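Local coordinates for protein putative glucose-6-phosphate 1-epimerase (Salmonella typhimurium, PDB 2HTA) that probably interconverts the alpha and beta anomers of glucose 6-phosphate and related hexose 6-phosphates, and is a monomer in solution, at residues Val45-Pro49 with Gln50-Ser54; Phe156-Gly159 with Lys160-Ile164. One frame throughout, in Å; residues are numbered along the deposited sequence.

Two tight antiparallel hairpins lie in series along the chain, neither nested nor crossing. Contact 1 comes first: residues 45-54 turn strand 41-48 back into strand 51-56, inside the five-stranded sheet near the N terminus. About a hundred residues later, contact 2 (residues 156-164) reverses strand 151-158 into strand 162-169 within the large nine-stranded sheet. Their centres lie about 11 Å apart and their buried faces meet, which joins the two sheets: a methyl of Val51, CG1, sits 3.6 Å from the carbonyl O of Val158, while Ala53 and Val46 pack on the Val158 side chain. Both belong to the aldose 1-epimerase fold, rich in strand and poor in helix.

Contact 1: residues Val45-Pro49 with Gln50-Ser54; sequences VVDHP and QVKAS
The ring nitrogen ND1 of His48 takes the backbone N-H of Gln50 at 2.9 Å, a nearly straight bond (166° at the hydrogen) that comes in tilted from the ring plane. A chi1 of 176° turns the imidazole toward the type I turn from His48 to Val51, whose N-H groups lie at its edge; with Pro49-Gln50 as its two-residue loop, this turn makes the segment a beta hairpin. Pro49 CD lies above one ring face, offset toward its rim, while Gln50 CA lies at the edge, in plane. The Gln50 side chain bends back at chi2, its amide plane turned 68° from the ring, and CG comes 3.8 Å from His48 CE1. His48 and Val51 exchange two backbone bonds; Val51 N meets His48 O at 3.2 Å. Next along, Val46 and Ala53 form a straighter hydrogen-bonded pair, Val46 N giving to Ala53 O at 2.8 Å. Val46 CB and Ala53 CB meet at 4.1 Å on the buried face that also carries His48 and Val51. On the other face Asp47 OD1 lies 4.0 Å from Lys52 CE, without their charged ends meeting. Accepting at ND1 implies that the hydrogen of a neutral His48 sits on NE2, which bonds to Asp126 O; the imidazole thus ties the turn to a neighbouring part of the chain.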
ATOM      1  N   VAL A  45       6.111  11.631 -10.442  1.00 20.99           N
ATOM      2  CA  VAL A  45       7.323  11.532  -9.680  1.00 20.45           C
ATOM      3  C   VAL A  45       7.540  12.847  -8.902  1.00 20.04           C
ATOM      4  O   VAL A  45       7.509  13.920  -9.489  1.00 19.28           O
ATOM      5  CB  VAL A  45       8.562  11.225 -10.573  1.00 20.45           C
ATOM      6  CG1 VAL A  45       9.813  11.211  -9.722  1.00 17.98           C
ATOM      7  CG2 VAL A  45       8.397   9.862 -11.348  1.00 20.26           C
ATOM      8  N   VAL A  46       7.719  12.719  -7.591  1.00 20.95           N
ATOM      9  CA  VAL A  46       7.970  13.824  -6.690  1.00 20.50           C
ATOM     10  C   VAL A  46       9.480  13.817  -6.410  1.00 21.29           C
ATOM     11  O   VAL A  46      10.031  12.895  -5.802  1.00 20.53           O
ATOM     12  CB  VAL A  46       7.212  13.638  -5.322  1.00 21.64           C
ATOM     13  CG1 VAL A  46       7.577  14.787  -4.311  1.00 17.91           C
ATOM     14  CG2 VAL A  46       5.687  13.570  -5.520  1.00 20.34           C
ATOM     15  N   ASP A  47      10.172  14.859  -6.857  1.00 22.47           N
ATOM     16  CA  ASP A  47      11.581  14.948  -6.532  1.00 23.15           C
ATOM     17  C   ASP A  47      11.722  16.321  -5.837  1.00 23.52           C
ATOM     18  O   ASP A  47      11.883  17.361  -6.500  1.00 21.83           O
ATOM     19  CB  ASP A  47      12.389  14.890  -7.835  1.00 23.81           C
ATOM     20  CG  ASP A  47      13.906  14.948  -7.602  1.00 29.29           C
ATOM     21  OD1 ASP A  47      14.372  15.266  -6.483  1.00 27.60           O
ATOM     22  OD2 ASP A  47      14.658  14.690  -8.571  1.00 32.10           O
ATOM     23  N   HIS A  48      11.570  16.315  -4.511  1.00 23.35           N
ATOM     24  CA  HIS A  48      11.472  17.547  -3.730  1.00 23.11           C
ATOM     25  C   HIS A  48      12.677  17.538  -2.796  1.00 23.38           C
ATOM     26  O   HIS A  48      13.178  16.461  -2.452  1.00 22.82           O
ATOM     27  CB  HIS A  48      10.133  17.443  -2.948  1.00 23.54           C
ATOM     28  CG  HIS A  48       9.851  18.561  -1.999  1.00 23.67           C
ATOM     29  ND1 HIS A  48      10.410  18.639  -0.739  1.00 22.31           N
ATOM     30  CD2 HIS A  48       8.980  19.585  -2.086  1.00 22.67           C
ATOM     31  CE1 HIS A  48       9.910  19.684  -0.108  1.00 18.71           C
ATOM     32  NE2 HIS A  48       9.053  20.288  -0.912  1.00 22.91           N
ATOM     33  N   PRO A  49      13.146  18.732  -2.343  1.00 23.67           N
ATOM     34  CA  PRO A  49      14.320  18.737  -1.439  1.00 24.41           C
ATOM     35  C   PRO A  49      14.195  17.915  -0.144  1.00 24.00           C
ATOM     36  O   PRO A  49      15.215  17.420   0.382  1.00 23.34           O
ATOM     37  CB  PRO A  49      14.463  20.221  -1.098  1.00 25.01           C
ATOM     38  CG  PRO A  49      13.996  20.905  -2.329  1.00 26.57           C
ATOM     39  CD  PRO A  49      12.717  20.105  -2.636  1.00 23.37           C
ATOM     40  N   GLN A  50      12.962  17.764   0.377  1.00 22.79           N
ATOM     41  CA  GLN A  50      12.761  17.054   1.632  1.00 22.67           C
ATOM     42  C   GLN A  50      12.212  15.616   1.446  1.00 22.08           C
ATOM     43  O   GLN A  50      12.047  14.897   2.425  1.00 21.80           O
ATOM     44  CB  GLN A  50      11.724  17.839   2.466  1.00 23.63           C
ATOM     45  CG  GLN A  50      12.220  19.245   2.856  1.00 28.31           C
ATOM     46  CD  GLN A  50      13.396  19.086   3.763  1.00 31.58           C
ATOM     47  OE1 GLN A  50      13.248  18.651   4.898  1.00 35.19           O
ATOM     48  NE2 GLN A  50      14.570  19.300   3.243  1.00 36.55           N
ATOM     49  N   VAL A  51      11.908  15.223   0.212  1.00 21.44           N
ATOM     50  CA  VAL A  51      11.291  13.893  -0.008  1.00 20.08           C
ATOM     51  C   VAL A  51      11.324  13.488  -1.491  1.00 20.39           C
ATOM     52  O   VAL A  51      11.111  14.304  -2.366  1.00 20.17           O
ATOM     53  CB  VAL A  51       9.778  13.915   0.456  1.00 18.63           C
ATOM     54  CG1 VAL A  51       8.951  15.108  -0.170  1.00 19.06           C
ATOM     55  CG2 VAL A  51       9.106  12.503   0.223  1.00 19.29           C
ATOM     56  N   LYS A  52      11.543  12.206  -1.730  1.00 19.72           N
ATOM     57  CA  LYS A  52      11.403  11.630  -3.060  1.00 20.32           C
ATOM     58  C   LYS A  52      10.294  10.587  -2.979  1.00 19.36           C
ATOM     59  O   LYS A  52      10.277   9.791  -2.057  1.00 20.67           O
ATOM     60  CB  LYS A  52      12.705  10.929  -3.460  1.00 21.66           C
ATOM     61  CG  LYS A  52      13.795  11.939  -3.833  1.00 25.23           C
ATOM     62  CD  LYS A  52      15.054  11.185  -4.257  1.00 31.99           C
ATOM     63  CE  LYS A  52      16.150  12.202  -4.677  1.00 34.68           C
ATOM     64  NZ  LYS A  52      17.527  11.617  -4.630  1.00 37.79           N
ATOM     65  N   ALA A  53       9.371  10.621  -3.927  1.00 18.65           N
ATOM     66  CA  ALA A  53       8.265   9.644  -3.932  1.00 17.65           C
ATOM     67  C   ALA A  53       7.773   9.472  -5.356  1.00 18.05           C
ATOM     68  O   ALA A  53       8.001  10.326  -6.235  1.00 18.93           O
ATOM     69  CB  ALA A  53       7.104  10.193  -3.036  1.00 17.08           C
ATOM     70  N   SER A  54       7.068   8.380  -5.629  1.00 17.86           N
ATOM     71  CA  SER A  54       6.578   8.235  -7.011  1.00 17.06           C
ATOM     72  C   SER A  54       5.303   7.416  -6.956  1.00 17.30           C
ATOM     73  O   SER A  54       5.095   6.643  -6.011  1.00 17.40           O
ATOM     74  CB  SER A  54       7.624   7.527  -7.903  1.00 17.09           C
ATOM     75  OG  SER A  54       8.036   6.262  -7.368  1.00 17.58           O
TER

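Contact 2: residues Phe156-Gly159 with Lys160-Ile164; sequences FKVG and KTCEI
The Phe156 ring meets Ile164 obliquely: CE2 lies 3.8 Å from CG2 of Ile164, and CD2 is about as close to CG1. Phe55 adds an edge-to-face ring contact from outside the hairpin. In Phe156 a chi1 of -63° places CG beside the backbone N and lets the far end of the ring reach Ile164. Further along the same buried face, Val158 CG1 reaches Cys162 SG at 4.2 Å.

The other face carries a charged pair. Lys157 and Glu163 leave the strands as extended chains that cross obliquely, and the carboxylate lies against the lysine methylenes, Glu163 OE1 3.4 Å from Lys157 CD. The ammonium and carboxylate form only a long salt bridge, Lys157 NZ to Glu163 OE1 4.0 Å. A water completes the link, accepting from Lys157 NZ at 2.8 Å and donating to Glu163 OE2 at 2.6 Å, so it bridges the two charged groups where the direct contact is long. In the backbone, Lys157 and Glu163 exchange a pair of hydrogen bonds. Nearer the turn, Gly159 N gives to Thr161 O at 2.9 Å, a more bent bond (140° at the hydrogen) that closes the reversal through Lys160.

The Ile164 side chain is about 10 Å from the side chains of His179 and Glu282, the inferred active-site residues. Strand 130-137 pairs with the Phe156 and Val158 side of the hairpin, and strand 298-308 with the Cys162 and Ile164 side. Strand 61-67 packs on the buried face, where Leu62 touches Phe156, Cys162 and Ile164, and Trp65 NE1 bonds to the carbonyl of Gly159 at the turn.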
ATOM      1  N   PHE A 156      -2.874  11.836  -0.728  1.00 16.13           N
ATOM      2  CA  PHE A 156      -1.567  11.548  -0.172  1.00 16.47           C
ATOM      3  C   PHE A 156      -0.912  12.808   0.343  1.00 16.81           C
ATOM      4  O   PHE A 156      -1.107  13.865  -0.244  1.00 18.44           O
ATOM      5  CB  PHE A 156      -0.653  11.008  -1.255  1.00 15.19           C
ATOM      6  CG  PHE A 156      -1.128   9.712  -1.820  1.00 18.39           C
ATOM      7  CD1 PHE A 156      -2.080   9.702  -2.836  1.00 17.69           C
ATOM      8  CD2 PHE A 156      -0.676   8.506  -1.272  1.00 18.57           C
ATOM      9  CE1 PHE A 156      -2.549   8.442  -3.368  1.00 17.92           C
ATOM     10  CE2 PHE A 156      -1.115   7.266  -1.831  1.00 20.22           C
ATOM     11  CZ  PHE A 156      -2.050   7.265  -2.844  1.00 18.21           C
ATOM     12  N   LYS A 157      -0.138  12.690   1.414  1.00 18.78           N
ATOM     13  CA  LYS A 157       0.762  13.787   1.874  1.00 20.62           C
ATOM     14  C   LYS A 157       2.145  13.183   1.966  1.00 21.07           C
ATOM     15  O   LYS A 157       2.331  12.252   2.727  1.00 22.78           O
ATOM     16  CB  LYS A 157       0.290  14.279   3.240  1.00 20.53           C
ATOM     17  CG  LYS A 157      -1.064  14.876   3.195  1.00 21.91           C
ATOM     18  CD  LYS A 157      -1.272  15.733   4.480  1.00 26.91           C
ATOM     19  CE  LYS A 157      -2.595  16.462   4.456  1.00 30.27           C
ATOM     20  NZ  LYS A 157      -2.770  17.166   5.760  1.00 30.10           N
ATOM     21  N   VAL A 158       3.102  13.610   1.133  1.00 19.55           N
ATOM     22  CA  VAL A 158       4.411  13.009   1.170  1.00 19.48           C
ATOM     23  C   VAL A 158       5.425  14.051   1.587  1.00 19.16           C
ATOM     24  O   VAL A 158       5.509  15.107   0.992  1.00 20.76           O
ATOM     25  CB  VAL A 158       4.827  12.295  -0.171  1.00 19.14           C
ATOM     26  CG1 VAL A 158       3.840  11.131  -0.449  1.00 20.55           C
ATOM     27  CG2 VAL A 158       4.788  13.261  -1.369  1.00 20.92           C
ATOM     28  N   GLY A 159       6.108  13.762   2.660  1.00 19.49           N
ATOM     29  CA  GLY A 159       7.071  14.679   3.225  1.00 18.20           C
ATOM     30  C   GLY A 159       7.919  13.959   4.213  1.00 19.01           C
ATOM     31  O   GLY A 159       8.380  12.845   3.977  1.00 17.49           O
ATOM     32  N   LYS A 160       8.153  14.597   5.357  1.00 18.61           N
ATOM     33  CA  LYS A 160       8.836  13.905   6.496  1.00 20.64           C
ATOM     34  C   LYS A 160       8.048  12.658   6.958  1.00 18.97           C
ATOM     35  O   LYS A 160       8.620  11.662   7.420  1.00 18.94           O
ATOM     36  CB  LYS A 160       8.935  14.921   7.660  1.00 22.38           C
ATOM     37  CG  LYS A 160       9.559  14.366   8.927  1.00 28.04           C
ATOM     38  CD  LYS A 160       9.790  15.473  10.021  1.00 37.03           C
ATOM     39  CE  LYS A 160       8.469  16.123  10.393  1.00 43.06           C
ATOM     40  NZ  LYS A 160       8.463  16.950  11.685  1.00 46.33           N
ATOM     41  N   THR A 161       6.729  12.735   6.879  1.00 18.36           N
ATOM     42  CA  THR A 161       5.933  11.559   7.099  1.00 17.95           C
ATOM     43  C   THR A 161       5.106  11.310   5.809  1.00 18.26           C
ATOM     44  O   THR A 161       5.134  12.095   4.836  1.00 18.23           O
ATOM     45  CB  THR A 161       4.952  11.734   8.253  1.00 19.35           C
ATOM     46  OG1 THR A 161       4.023  12.764   7.955  1.00 19.33           O
ATOM     47  CG2 THR A 161       5.655  12.011   9.636  1.00 19.57           C
ATOM     48  N   CYS A 162       4.345  10.226   5.801  1.00 18.83           N
ATOM     49  CA  CYS A 162       3.554   9.920   4.604  1.00 18.35           C
ATOM     50  C   CYS A 162       2.135   9.630   5.076  1.00 19.41           C
ATOM     51  O   CYS A 162       1.967   8.798   5.968  1.00 20.25           O
ATOM     52  CB  CYS A 162       4.177   8.707   3.919  1.00 18.35           C
ATOM     53  SG  CYS A 162       3.218   8.191   2.418  1.00 22.59           S
ATOM     54  N   GLU A 163       1.138  10.333   4.540  1.00 18.90           N
ATOM     55  CA  GLU A 163      -0.253  10.078   4.887  1.00 18.91           C
ATOM     56  C   GLU A 163      -0.970   9.586   3.647  1.00 19.44           C
ATOM     57  O   GLU A 163      -0.737  10.082   2.539  1.00 20.62           O
ATOM     58  CB  GLU A 163      -0.955  11.299   5.421  1.00 19.33           C
ATOM     59  CG  GLU A 163      -0.171  11.945   6.552  1.00 22.11           C
ATOM     60  CD  GLU A 163      -0.855  13.224   7.025  1.00 28.90           C
ATOM     61  OE1 GLU A 163      -2.099  13.368   6.759  1.00 27.25           O
ATOM     62  OE2 GLU A 163      -0.155  14.058   7.653  1.00 30.06           O
ATOM     63  N   ILE A 164      -1.844   8.604   3.853  1.00 18.96           N
ATOM     64  CA  ILE A 164      -2.629   8.005   2.748  1.00 18.02           C
ATOM     65  C   ILE A 164      -4.062   8.008   3.249  1.00 18.48           C
ATOM     66  O   ILE A 164      -4.301   7.555   4.355  1.00 18.35           O
ATOM     67  CB  ILE A 164      -2.150   6.580   2.446  1.00 19.06           C
ATOM     68  CG1 ILE A 164      -0.652   6.621   2.092  1.00 19.51           C
ATOM     69  CG2 ILE A 164      -2.987   5.974   1.243  1.00 18.76           C
ATOM     70  CD1 ILE A 164       0.103   5.302   2.282  1.00 26.18           C
TER
HETATM   71  O   HOH W   1      -1.861  15.978   8.144  1.00 31.75           O